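Local coordinates for protein poly(ADP-ribose) glycohydrolase (Thermomonospora curvata, PDB 3SIG) that hydrolyses poly(ADP-ribose), most likely by cleaving the ribose-ribose bonds of the polymer within a macrodomain-type fold that here holds ADP-ribose, at residues A6-T11 and G102-G107; R39-Y44 and Y122-A127; R80-A85 and E166-A171; K202-A207 and G244-R249. One frame throughout, in Å; residues are numbered along the deposited sequence.

Contact 4 is buried throughout, whereas contacts 1, 2 and 3 are only partly buried. Contacts 1 and 2 meet where the Phe104 ring packs edge-to-face on Tyr122, with Phe104 CE1 3.5 Å from Tyr122 CD1; contact 1 leans on helix 111-118, and contact 2 includes helix 121-125. Contacts 2 and 3 share the seven-stranded sheet, the former at its outermost strand 42-44, the latter on strand 163-175. Their chemistry follows their place: apolar packing joins loop to helix in contacts 1 and 4, a hydroxyl pair carries contact 2, and a water completes contact 3. Contacts 1 and 4 lie on opposite sides of the chain's centre, with nearest atoms about 17 Å apart.

Contact 1: A6-T11 and G102-G107; sequences AIAAET and GGFLSG
Ala8 of helix 2-17 faces Leu105, their CA atoms 5.4 Å apart, the nearest CA pair across the segments. Residues 6-11 are regular helix, with Glu10 N bonded to Ala6 O and Thr11 N to Ile7 O. The partner is a tight bend, a short 3-10 turn that includes Leu105 and Ser106, in which Ser106 N bonds to Gly103 O and Gly107 N to Phe104 O. No hydrogen bond crosses between the segments.

The methyl of Ala8 points into the bend and does most of the touching. Its CB lies 3.3 Å from Phe104 O and 3.6 Å from Phe104 CD2, meeting the ring obliquely. Phe104 CG sits between its backbone N and carbonyl carbon; this chi1 of 83° swings the ring out from the bend, beside the Leu105 side chain, so that CD2 comes next to the Ala8 methyl. Leu105 CG lies 3.7 Å above one face of the ring, offset toward the rim. From Leu105, branch CD2 reaches the helix, 3.8 Å from Ala8 CB and 4.0 Å from Ala9 N. Phe104 also packs on Glu113 and Ala116 of helix 111-118.

Gly102 touches the bound ADP-ribose, and Gly102 and Gly103 lie in the triple-glycine part of the PARG signature, with Gly103 N bonded to Glu113 OE2. The contact therefore sets the N-terminal helix against the loop whose Gly102 touches the ligand. Lacking any polar link between the segments, this packing depends on shape: a methyl is small enough to let the helix come close to the carbonyl and ring of Phe104.

Contact 2: R39-Y44 and Y122-A127; sequences RGTRLY and YASLRA
Thr41 and Ser124 meet hydroxyl to hydroxyl, OG1 and OG lying 2.6 Å apart at a hydrogen-bonding distance. The CB of Thr41 points toward helix 121-125. Its CG2 stands anti to the backbone N while OG1 takes the place beside that N (chi1 -64°), and both branches reach the serine, CG2 coming 3.4 Å from Ser124 OG. Ser124 meets them with OG anti to its own N (chi1 171°).

Each oxygen has a further partner: Thr41 OG1 bonds to Ala37 O, and Ser124 OG to Ser150 OG on strand 147-157. On the Thr41 side the loop is tied internally by Arg42, whose NH1 bonds to Arg39 O at 2.8 Å and to Thr41 O at 2.8 Å. The latter oxygen lies in the guanidinium plane, although NH1 stands above the plane of its carbonyl.

A valine at Thr41 would keep the branched shape but is likely to leave both Ser124 OG and Ala37 O short of one hydrogen-bonding partner. A chain of hydrogen bonds thus runs from the end of helix 31-39 through Thr41 and Ser124 to strand 147-157, satisfying a buried serine where the edge strand 42-44 begins.

Contact 3: R80-A85 and E166-A171; sequences RLTGAA and EPYRVA
Thr82 and Tyr168 make the main contact between helix 80-84 and strand 167-171, whose axes pass 9.3 Å apart at 103°, so the helix runs nearly across the strand. Walking along the helix, Arg80 comes first and points away from the strand. Its guanidinium carries Leu81 CD1 over the centre of one face and forms salt bridges with Glu72 and Glu68. Leu81 itself packs elsewhere, on Val89, His252 and Val254.

At Thr82 the chain turns its side chain to the strand. CG2 stands anti to the backbone N and lies 4.0 Å from Tyr168 CB, while OG1, beside the N, is 4.0 Å from Tyr168 CD2 and meets the ring obliquely. OG1 also comes within 4.2 Å of Val170 CG1. Its direct hydrogen bond goes to Ala78 O, one turn back. A water then bridges the segments, donating to Thr82 OG1 at 2.8 Å and to Arg169 O at 2.7 Å, thereby joining hydroxyl and backbone carbonyl across the gap. After Thr82, Ala84 N is bonded back to Leu81 O at 3.1 Å.

Helix 74-84 connects the parallel strands 66-70 and 90-94, a beta-alpha-beta crossover that passes over the intervening strands. Its end here reaches strand 163-175, the neighbour of 90-94, as expected of a helix layer covering the mixed sheet of a macrodomain.

Contact 4: K202-A207 and G244-R249; sequences KVLAAA and GPFAGR
Leu204 in helix 189-209 faces Phe246 with their CA atoms 7.7 Å apart, the loop opposite being folded into a type I beta turn from Gly244 to Ala247. The turn is closed by Ala247 N bonded to Gly244 O.

From the loop the Phe246 ring reaches to the helix, laying one face against Leu204. Leu204 CB sits 3.6 Å from the ring centroid and only 7° off the ring normal, a CH-pi contact over the centre. Branch CD1 of Leu204 covers the same ring nearer its base, 3.7 Å from Phe246 CD2. At the far end, Phe246 CZ approaches Ala205, 3.5 Å from its N, which meets the ring obliquely, and 4.0 Å from its CB. Phe246 CG lies anti to its carbonyl carbon (chi1 -69°), which carries the ring out from the turn toward the helix. The loop is held by Arg249, whose NE bonds to Pro245 O at 2.7 Å, nearly straight (163°) and in the carbonyl plane.

With the Phe246 ring cut back to an alanine here, Leu204 CB and CD1 are likely to lose the face they rest on, opening a gap between the helix and the side chains of Leu53 and Leu240, which also touch Phe246.

Leu204 also packs on Leu215 of strand 214-217 and on Leu239. The loop joining helix 229-240 to strand 252-256 is thereby tied by a buried aromatic to a helix covering the sheet, in keeping with the layered alpha/beta/alpha build of macrodomains.

Contact 1: A6-T11 and G102-G107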
loop_
_atom_site.group_PDB
_atom_site.type_symbol
_atom_site.label_atom_id
_atom_site.label_comp_id
_atom_site.label_asym_id
_atom_site.label_seq_id
_atom_site.Cartn_x
_atom_site.Cartn_y
_atom_site.Cartn_z
ATOM N N ALA A 6 -3.914 -20.992 -3.690
ATOM C CA ALA A 6 -2.852 -21.681 -4.411
ATOM C C ALA A 6 -1.759 -20.711 -4.866
ATOM O O ALA A 6 -0.576 -21.002 -4.744
ATOM C CB ALA A 6 -3.414 -22.448 -5.608
ATOM N N ILE A 7 -2.165 -19.569 -5.396
ATOM C CA ILE A 7 -1.212 -18.557 -5.822
ATOM C C ILE A 7 -0.377 -18.042 -4.641
ATOM O O ILE A 7 0.849 -17.949 -4.720
ATOM C CB ILE A 7 -1.929 -17.400 -6.514
ATOM C CG1 ILE A 7 -2.435 -17.871 -7.884
ATOM C CG2 ILE A 7 -0.988 -16.232 -6.676
ATOM C CD1 ILE A 7 -3.378 -16.902 -8.521
ATOM N N ALA A 8 -1.049 -17.769 -3.525
ATOM C CA ALA A 8 -0.330 -17.354 -2.319
ATOM C C ALA A 8 0.711 -18.363 -1.876
ATOM O O ALA A 8 1.841 -17.980 -1.562
ATOM C CB ALA A 8 -1.287 -17.099 -1.207
ATOM N N ALA A 9 0.370 -19.645 -1.866
ATOM C CA ALA A 9 1.330 -20.650 -1.471
ATOM C C ALA A 9 2.496 -20.707 -2.454
ATOM O O ALA A 9 3.640 -20.931 -2.058
ATOM C CB ALA A 9 0.626 -22.022 -1.358
ATOM N N GLU A 10 2.196 -20.575 -3.738
ATOM C CA GLU A 10 3.258 -20.584 -4.747
ATOM C C GLU A 10 4.215 -19.398 -4.523
ATOM O O GLU A 10 5.430 -19.540 -4.617
ATOM C CB GLU A 10 2.684 -20.507 -6.145
ATOM C CG GLU A 10 3.755 -20.637 -7.233
ATOM C CD GLU A 10 3.195 -20.533 -8.632
ATOM O OE1 GLU A 10 2.711 -19.462 -9.020
ATOM O OE2 GLU A 10 3.260 -21.538 -9.361
ATOM N N THR A 11 3.651 -18.244 -4.191
ATOM C CA THR A 11 4.485 -17.075 -3.931
ATOM C C THR A 11 5.380 -17.315 -2.716
ATOM O O THR A 11 6.575 -17.012 -2.754
ATOM C CB THR A 11 3.621 -15.853 -3.758
ATOM O OG1 THR A 11 3.050 -15.548 -5.025
ATOM C CG2 THR A 11 4.440 -14.633 -3.261
ATOM N N GLY A 102 -2.187 -9.551 5.278
ATOM C CA GLY A 102 -3.585 -9.762 5.540
ATOM C C GLY A 102 -3.927 -11.235 5.530
ATOM O O GLY A 102 -3.229 -12.051 6.113
ATOM N N GLY A 103 -5.022 -11.567 4.870
ATOM C CA GLY A 103 -5.447 -12.958 4.764
ATOM C C GLY A 103 -4.952 -13.685 3.508
ATOM O O GLY A 103 -5.620 -14.595 3.001
ATOM N N PHE A 104 -3.819 -13.279 2.942
ATOM C CA PHE A 104 -3.526 -13.755 1.610
ATOM C C PHE A 104 -3.409 -15.263 1.546
ATOM O O PHE A 104 -3.842 -15.867 0.556
ATOM C CB PHE A 104 -2.336 -13.028 0.960
ATOM C CG PHE A 104 -0.962 -13.527 1.330
ATOM C CD1 PHE A 104 -0.443 -13.359 2.605
ATOM C CD2 PHE A 104 -0.152 -14.063 0.348
ATOM C CE1 PHE A 104 0.835 -13.782 2.902
ATOM C CE2 PHE A 104 1.137 -14.463 0.626
ATOM C CZ PHE A 104 1.627 -14.331 1.915
ATOM N N LEU A 105 -2.806 -15.882 2.562
ATOM C CA LEU A 105 -2.605 -17.331 2.533
ATOM C C LEU A 105 -3.875 -18.129 2.703
ATOM O O LEU A 105 -3.888 -19.305 2.352
ATOM C CB LEU A 105 -1.515 -17.745 3.523
ATOM C CG LEU A 105 -0.106 -17.404 3.013
ATOM C CD1 LEU A 105 0.877 -17.313 4.195
ATOM C CD2 LEU A 105 0.381 -18.367 1.967
ATOM N N SER A 106 -4.932 -17.507 3.200
ATOM C CA SER A 106 -6.237 -18.163 3.232
ATOM C C SER A 106 -7.064 -17.868 1.989
ATOM O O SER A 106 -8.234 -18.248 1.904
ATOM C CB SER A 106 -7.019 -17.650 4.442
ATOM O OG SER A 106 -6.309 -17.882 5.643
ATOM N N GLY A 107 -6.486 -17.135 1.045
ATOM C CA GLY A 107 -7.188 -16.806 -0.180
ATOM C C GLY A 107 -8.122 -15.621 -0.103
ATOM O O GLY A 107 -8.993 -15.443 -0.961
#

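Contact 2: R39-Y44 and Y122-A127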
loop_
_atom_site.group_PDB
_atom_site.type_symbol
_atom_site.label_atom_id
_atom_site.label_comp_id
_atom_site.label_asym_id
_atom_site.label_seq_id
_atom_site.Cartn_x
_atom_site.Cartn_y
_atom_site.Cartn_z
ATOM N N ARG A 39 16.241 -6.524 4.156
ATOM C CA ARG A 39 17.298 -5.874 4.950
ATOM C C ARG A 39 17.128 -4.362 5.039
ATOM O O ARG A 39 17.579 -3.757 6.014
ATOM C CB ARG A 39 18.689 -6.201 4.371
ATOM C CG ARG A 39 19.091 -7.639 4.544
ATOM C CD ARG A 39 20.560 -7.890 4.132
ATOM N NE ARG A 39 21.504 -7.485 5.189
ATOM C CZ ARG A 39 22.488 -6.597 5.047
ATOM N NH1 ARG A 39 22.715 -6.007 3.883
ATOM N NH2 ARG A 39 23.265 -6.311 6.078
ATOM N N GLY A 40 16.460 -3.785 4.056
ATOM C CA GLY A 40 16.212 -2.354 4.024
ATOM C C GLY A 40 14.900 -1.927 4.666
ATOM O O GLY A 40 14.577 -0.753 4.722
ATOM N N THR A 41 14.118 -2.903 5.125
ATOM C CA THR A 41 12.811 -2.597 5.727
ATOM C C THR A 41 12.954 -1.883 7.041
ATOM O O THR A 41 13.783 -2.283 7.860
ATOM C CB THR A 41 12.014 -3.884 5.878
ATOM O OG1 THR A 41 11.737 -4.428 4.586
ATOM C CG2 THR A 41 10.720 -3.704 6.616
ATOM N N ARG A 42 12.151 -0.856 7.249
ATOM C CA ARG A 42 12.229 -0.054 8.452
ATOM C C ARG A 42 10.865 0.156 9.058
ATOM O O ARG A 42 9.876 0.419 8.370
ATOM C CB ARG A 42 12.878 1.301 8.145
ATOM C CG ARG A 42 14.424 1.196 7.855
ATOM C CD ARG A 42 15.232 0.433 8.948
ATOM N NE ARG A 42 16.690 0.293 8.692
ATOM C CZ ARG A 42 17.284 -0.778 8.146
ATOM N NH1 ARG A 42 16.578 -1.834 7.754
ATOM N NH2 ARG A 42 18.604 -0.799 7.973
ATOM N N LEU A 43 10.806 0.051 10.372
ATOM C CA LEU A 43 9.628 0.441 11.130
ATOM C C LEU A 43 9.770 1.879 11.594
ATOM O O LEU A 43 10.752 2.210 12.243
ATOM C CB LEU A 43 9.478 -0.491 12.329
ATOM C CG LEU A 43 8.329 -0.137 13.279
ATOM C CD1 LEU A 43 6.971 -0.167 12.613
ATOM C CD2 LEU A 43 8.363 -1.098 14.447
ATOM N N TYR A 44 8.809 2.711 11.263
ATOM C CA TYR A 44 8.721 4.078 11.780
ATOM C C TYR A 44 7.645 4.173 12.838
ATOM O O TYR A 44 6.477 3.873 12.562
ATOM C CB TYR A 44 8.317 5.019 10.656
ATOM C CG TYR A 44 9.466 5.372 9.806
ATOM C CD1 TYR A 44 10.295 6.416 10.168
ATOM C CD2 TYR A 44 9.710 4.727 8.610
ATOM C CE1 TYR A 44 11.370 6.756 9.408
ATOM C CE2 TYR A 44 10.786 5.056 7.822
ATOM C CZ TYR A 44 11.618 6.082 8.241
ATOM O OH TYR A 44 12.708 6.454 7.504
ATOM N N TYR A 122 5.410 -9.730 1.469
ATOM C CA TYR A 122 5.284 -10.539 2.691
ATOM C C TYR A 122 6.619 -10.801 3.346
ATOM O O TYR A 122 6.697 -10.864 4.556
ATOM C CB TYR A 122 4.613 -11.864 2.346
ATOM C CG TYR A 122 4.515 -12.955 3.393
ATOM C CD1 TYR A 122 3.782 -12.787 4.543
ATOM C CD2 TYR A 122 5.096 -14.197 3.157
ATOM C CE1 TYR A 122 3.643 -13.862 5.436
ATOM C CE2 TYR A 122 4.955 -15.222 4.038
ATOM C CZ TYR A 122 4.246 -15.031 5.147
ATOM O OH TYR A 122 4.115 -16.110 6.015
ATOM N N ALA A 123 7.669 -11.026 2.549
ATOM C CA ALA A 123 8.970 -11.285 3.125
ATOM C C ALA A 123 9.426 -10.071 3.943
ATOM O O ALA A 123 10.081 -10.234 4.951
ATOM C CB ALA A 123 9.989 -11.598 2.057
ATOM N N SER A 124 9.110 -8.860 3.472
ATOM C CA SER A 124 9.414 -7.650 4.211
ATOM C C SER A 124 8.571 -7.506 5.475
ATOM O O SER A 124 9.087 -7.320 6.568
ATOM C CB SER A 124 9.222 -6.449 3.269
ATOM O OG SER A 124 9.303 -5.222 3.985
ATOM N N LEU A 125 7.252 -7.573 5.316
ATOM C CA LEU A 125 6.343 -7.331 6.444
ATOM C C LEU A 125 6.484 -8.382 7.537
ATOM O O LEU A 125 6.411 -8.054 8.734
ATOM C CB LEU A 125 4.911 -7.241 5.982
ATOM C CG LEU A 125 4.626 -6.213 4.914
ATOM C CD1 LEU A 125 3.114 -6.181 4.579
ATOM C CD2 LEU A 125 5.123 -4.845 5.372
ATOM N N ARG A 126 6.722 -9.628 7.157
ATOM C CA ARG A 126 6.792 -10.689 8.156
ATOM C C ARG A 126 8.018 -10.503 9.040
ATOM O O ARG A 126 8.052 -11.060 10.146
ATOM C CB ARG A 126 6.804 -12.074 7.504
ATOM C CG ARG A 126 8.188 -12.458 7.009
ATOM C CD ARG A 126 8.290 -12.934 5.624
ATOM N NE ARG A 126 7.986 -14.335 5.459
ATOM C CZ ARG A 126 8.707 -15.204 4.743
ATOM N NH1 ARG A 126 9.838 -14.868 4.131
ATOM N NH2 ARG A 126 8.283 -16.442 4.656
ATOM N N ALA A 127 8.992 -9.714 8.587
ATOM C CA ALA A 127 10.196 -9.422 9.339
ATOM C C ALA A 127 10.049 -8.273 10.341
ATOM O O ALA A 127 11.028 -7.880 11.007
ATOM C CB ALA A 127 11.330 -9.130 8.387
#

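Contact 3: R80-A85 and E166-A171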
loop_
_atom_site.group_PDB
_atom_site.type_symbol
_atom_site.label_atom_id
_atom_site.label_comp_id
_atom_site.label_asym_id
_atom_site.label_seq_id
_atom_site.Cartn_x
_atom_site.Cartn_y
_atom_site.Cartn_z
ATOM N N ARG A 80 2.991 0.809 -14.766
ATOM C CA ARG A 80 2.941 1.837 -15.794
ATOM C C ARG A 80 3.960 2.928 -15.506
ATOM O O ARG A 80 4.733 3.335 -16.381
ATOM C CB ARG A 80 1.529 2.400 -15.917
ATOM C CG ARG A 80 1.432 3.574 -16.861
ATOM C CD ARG A 80 -0.003 4.040 -17.109
ATOM N NE ARG A 80 -0.714 4.432 -15.885
ATOM C CZ ARG A 80 -0.780 5.670 -15.409
ATOM N NH1 ARG A 80 -0.172 6.678 -16.025
ATOM N NH2 ARG A 80 -1.468 5.920 -14.308
ATOM N N LEU A 81 3.954 3.444 -14.292
ATOM C CA LEU A 81 4.883 4.498 -13.934
ATOM C C LEU A 81 6.333 4.016 -13.978
ATOM O O LEU A 81 7.217 4.750 -14.415
ATOM C CB LEU A 81 4.537 5.056 -12.561
ATOM C CG LEU A 81 3.518 6.205 -12.530
ATOM C CD1 LEU A 81 2.207 5.930 -13.269
ATOM C CD2 LEU A 81 3.262 6.625 -11.071
ATOM N N THR A 82 6.578 2.792 -13.549
ATOM C CA THR A 82 7.935 2.279 -13.482
ATOM C C THR A 82 8.508 2.123 -14.895
ATOM O O THR A 82 9.698 2.371 -15.105
ATOM C CB THR A 82 7.959 0.943 -12.738
ATOM O OG1 THR A 82 7.572 1.166 -11.392
ATOM C CG2 THR A 82 9.369 0.358 -12.734
ATOM N N GLY A 83 7.677 1.843 -15.878
ATOM C CA GLY A 83 8.151 1.705 -17.253
ATOM C C GLY A 83 8.556 3.048 -17.856
ATOM O O GLY A 83 9.310 3.092 -18.854
ATOM N N ALA A 84 8.067 4.152 -17.286
ATOM C CA ALA A 84 8.171 5.472 -17.928
ATOM C C ALA A 84 9.336 6.311 -17.431
ATOM O O ALA A 84 9.694 7.273 -18.098
ATOM C CB ALA A 84 6.853 6.257 -17.719
ATOM N N ALA A 85 9.954 5.948 -16.314
ATOM C CA ALA A 85 11.075 6.705 -15.762
ATOM C C ALA A 85 11.802 5.863 -14.732
ATOM O O ALA A 85 11.209 4.954 -14.177
ATOM C CB ALA A 85 10.578 7.991 -15.120
ATOM N N GLU A 166 9.598 -10.019 -16.764
ATOM C CA GLU A 166 10.537 -9.073 -16.195
ATOM C C GLU A 166 9.909 -8.434 -14.960
ATOM O O GLU A 166 8.994 -7.647 -15.084
ATOM C CB GLU A 166 10.858 -7.985 -17.228
ATOM C CG GLU A 166 11.760 -6.866 -16.719
ATOM C CD GLU A 166 13.187 -7.320 -16.499
ATOM O OE1 GLU A 166 13.839 -7.734 -17.483
ATOM O OE2 GLU A 166 13.653 -7.268 -15.340
ATOM N N PRO A 167 10.399 -8.794 -13.802
ATOM C CA PRO A 167 9.922 -8.167 -12.561
ATOM C C PRO A 167 10.340 -6.701 -12.478
ATOM O O PRO A 167 11.269 -6.270 -13.121
ATOM C CB PRO A 167 10.602 -8.985 -11.473
ATOM C CG PRO A 167 11.781 -9.642 -12.173
ATOM C CD PRO A 167 11.425 -9.820 -13.560
ATOM N N TYR A 168 9.632 -5.941 -11.678
ATOM C CA TYR A 168 9.978 -4.548 -11.439
ATOM C C TYR A 168 9.983 -4.324 -9.954
ATOM O O TYR A 168 9.406 -5.100 -9.231
ATOM C CB TYR A 168 9.034 -3.590 -12.198
ATOM C CG TYR A 168 7.580 -3.669 -11.830
ATOM C CD1 TYR A 168 6.780 -4.685 -12.285
ATOM C CD2 TYR A 168 7.011 -2.731 -10.975
ATOM C CE1 TYR A 168 5.464 -4.778 -11.944
ATOM C CE2 TYR A 168 5.698 -2.805 -10.641
ATOM C CZ TYR A 168 4.908 -3.826 -11.099
ATOM O OH TYR A 168 3.557 -3.887 -10.750
ATOM N N ARG A 169 10.618 -3.278 -9.481
ATOM C CA ARG A 169 10.691 -2.969 -8.074
ATOM C C ARG A 169 9.992 -1.680 -7.708
ATOM O O ARG A 169 10.103 -0.691 -8.422
ATOM C CB ARG A 169 12.138 -2.893 -7.618
ATOM C CG ARG A 169 12.847 -4.254 -7.645
ATOM C CD ARG A 169 14.217 -4.242 -6.935
ATOM N NE ARG A 169 15.166 -3.529 -7.765
ATOM C CZ ARG A 169 16.435 -3.312 -7.422
ATOM N NH1 ARG A 169 16.893 -3.744 -6.257
ATOM N NH2 ARG A 169 17.247 -2.654 -8.244
ATOM N N VAL A 170 9.269 -1.708 -6.594
ATOM C CA VAL A 170 8.638 -0.519 -6.013
ATOM C C VAL A 170 8.896 -0.489 -4.544
ATOM O O VAL A 170 9.147 -1.539 -3.924
ATOM C CB VAL A 170 7.114 -0.529 -6.241
ATOM C CG1 VAL A 170 6.784 -0.740 -7.729
ATOM C CG2 VAL A 170 6.428 -1.621 -5.449
ATOM N N ALA A 171 8.750 0.670 -3.930
ATOM C CA ALA A 171 8.718 0.762 -2.474
ATOM C C ALA A 171 7.276 0.667 -2.021
ATOM O O ALA A 171 6.351 1.189 -2.670
ATOM C CB ALA A 171 9.326 2.051 -2.002
HETATM O O HOH W 1 9.330 1.722 -9.325
#

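Contact 4: K202-A207 and G244-R249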
loop_
_atom_site.group_PDB
_atom_site.type_symbol
_atom_site.label_atom_id
_atom_site.label_comp_id
_atom_site.label_asym_id
_atom_site.label_seq_id
_atom_site.Cartn_x
_atom_site.Cartn_y
_atom_site.Cartn_z
ATOM N N LYS A 202 1.724 11.496 7.515
ATOM C CA LYS A 202 2.914 10.721 7.852
ATOM C C LYS A 202 3.324 9.751 6.744
ATOM O O LYS A 202 4.522 9.549 6.480
ATOM C CB LYS A 202 2.705 10.027 9.222
ATOM C CG LYS A 202 2.678 10.991 10.344
ATOM C CD LYS A 202 2.355 10.352 11.687
ATOM C CE LYS A 202 2.493 11.365 12.810
ATOM N NZ LYS A 202 2.226 10.755 14.141
ATOM N N VAL A 203 2.353 9.149 6.082
ATOM C CA VAL A 203 2.649 8.335 4.911
ATOM C C VAL A 203 3.372 9.171 3.840
ATOM O O VAL A 203 4.401 8.730 3.277
ATOM C CB VAL A 203 1.327 7.775 4.311
ATOM C CG1 VAL A 203 1.564 7.179 2.936
ATOM C CG2 VAL A 203 0.723 6.723 5.242
ATOM N N LEU A 204 2.842 10.353 3.535
ATOM C CA LEU A 204 3.453 11.216 2.539
ATOM C C LEU A 204 4.823 11.680 2.998
ATOM O O LEU A 204 5.764 11.770 2.186
ATOM C CB LEU A 204 2.554 12.409 2.226
ATOM C CG LEU A 204 1.213 12.123 1.566
ATOM C CD1 LEU A 204 0.463 13.418 1.282
ATOM C CD2 LEU A 204 1.383 11.371 0.359
ATOM N N ALA A 205 4.973 11.976 4.281
ATOM C CA ALA A 205 6.276 12.392 4.777
ATOM C C ALA A 205 7.290 11.276 4.610
ATOM O O ALA A 205 8.449 11.566 4.262
ATOM C CB ALA A 205 6.193 12.830 6.238
ATOM N N ALA A 206 6.920 10.048 4.916
ATOM C CA ALA A 206 7.868 8.944 4.773
ATOM C C ALA A 206 8.247 8.752 3.322
ATOM O O ALA A 206 9.430 8.541 3.012
ATOM C CB ALA A 206 7.292 7.693 5.337
ATOM N N ALA A 207 7.284 8.862 2.417
ATOM C CA ALA A 207 7.566 8.702 0.977
ATOM C C ALA A 207 8.557 9.757 0.518
ATOM O O ALA A 207 9.543 9.462 -0.184
ATOM C CB ALA A 207 6.294 8.808 0.169
ATOM N N GLY A 244 -1.723 23.027 0.587
ATOM C CA GLY A 244 -1.554 22.108 1.692
ATOM C C GLY A 244 -0.079 21.751 1.839
ATOM O O GLY A 244 0.735 22.105 0.986
ATOM N N PRO A 245 0.281 21.038 2.919
ATOM C CA PRO A 245 1.689 20.842 3.254
ATOM C C PRO A 245 2.498 20.093 2.218
ATOM O O PRO A 245 3.709 20.265 2.175
ATOM C CB PRO A 245 1.642 20.073 4.575
ATOM C CG PRO A 245 0.272 19.624 4.732
ATOM C CD PRO A 245 -0.596 20.565 4.000
ATOM N N PHE A 246 1.846 19.257 1.411
ATOM C CA PHE A 246 2.531 18.508 0.361
ATOM C C PHE A 246 2.247 19.037 -1.048
ATOM O O PHE A 246 2.586 18.377 -2.024
ATOM C CB PHE A 246 2.231 16.989 0.464
ATOM C CG PHE A 246 2.863 16.373 1.669
ATOM C CD1 PHE A 246 4.151 15.956 1.611
ATOM C CD2 PHE A 246 2.180 16.305 2.881
ATOM C CE1 PHE A 246 4.765 15.415 2.738
ATOM C CE2 PHE A 246 2.798 15.778 4.004
ATOM C CZ PHE A 246 4.076 15.336 3.929
ATOM N N ALA A 247 1.627 20.209 -1.154
ATOM C CA ALA A 247 1.345 20.781 -2.457
ATOM C C ALA A 247 2.646 20.982 -3.206
ATOM O O ALA A 247 3.579 21.594 -2.692
ATOM C CB ALA A 247 0.583 22.117 -2.318
ATOM N N GLY A 248 2.706 20.438 -4.416
ATOM C CA GLY A 248 3.869 20.570 -5.271
ATOM C C GLY A 248 5.099 19.769 -4.907
ATOM O O GLY A 248 6.109 19.875 -5.587
ATOM N N ARG A 249 5.027 18.934 -3.868
ATOM C CA ARG A 249 6.189 18.212 -3.394
ATOM C C ARG A 249 6.423 16.881 -4.089
ATOM O O ARG A 249 7.514 16.308 -4.012
ATOM C CB ARG A 249 6.099 17.996 -1.892
ATOM C CG ARG A 249 6.186 19.298 -1.146
ATOM C CD ARG A 249 6.563 19.103 0.301
ATOM N NE ARG A 249 6.214 20.297 1.061
ATOM C CZ ARG A 249 6.911 21.428 1.049
ATOM N NH1 ARG A 249 8.017 21.524 0.322
ATOM N NH2 ARG A 249 6.504 22.464 1.770
#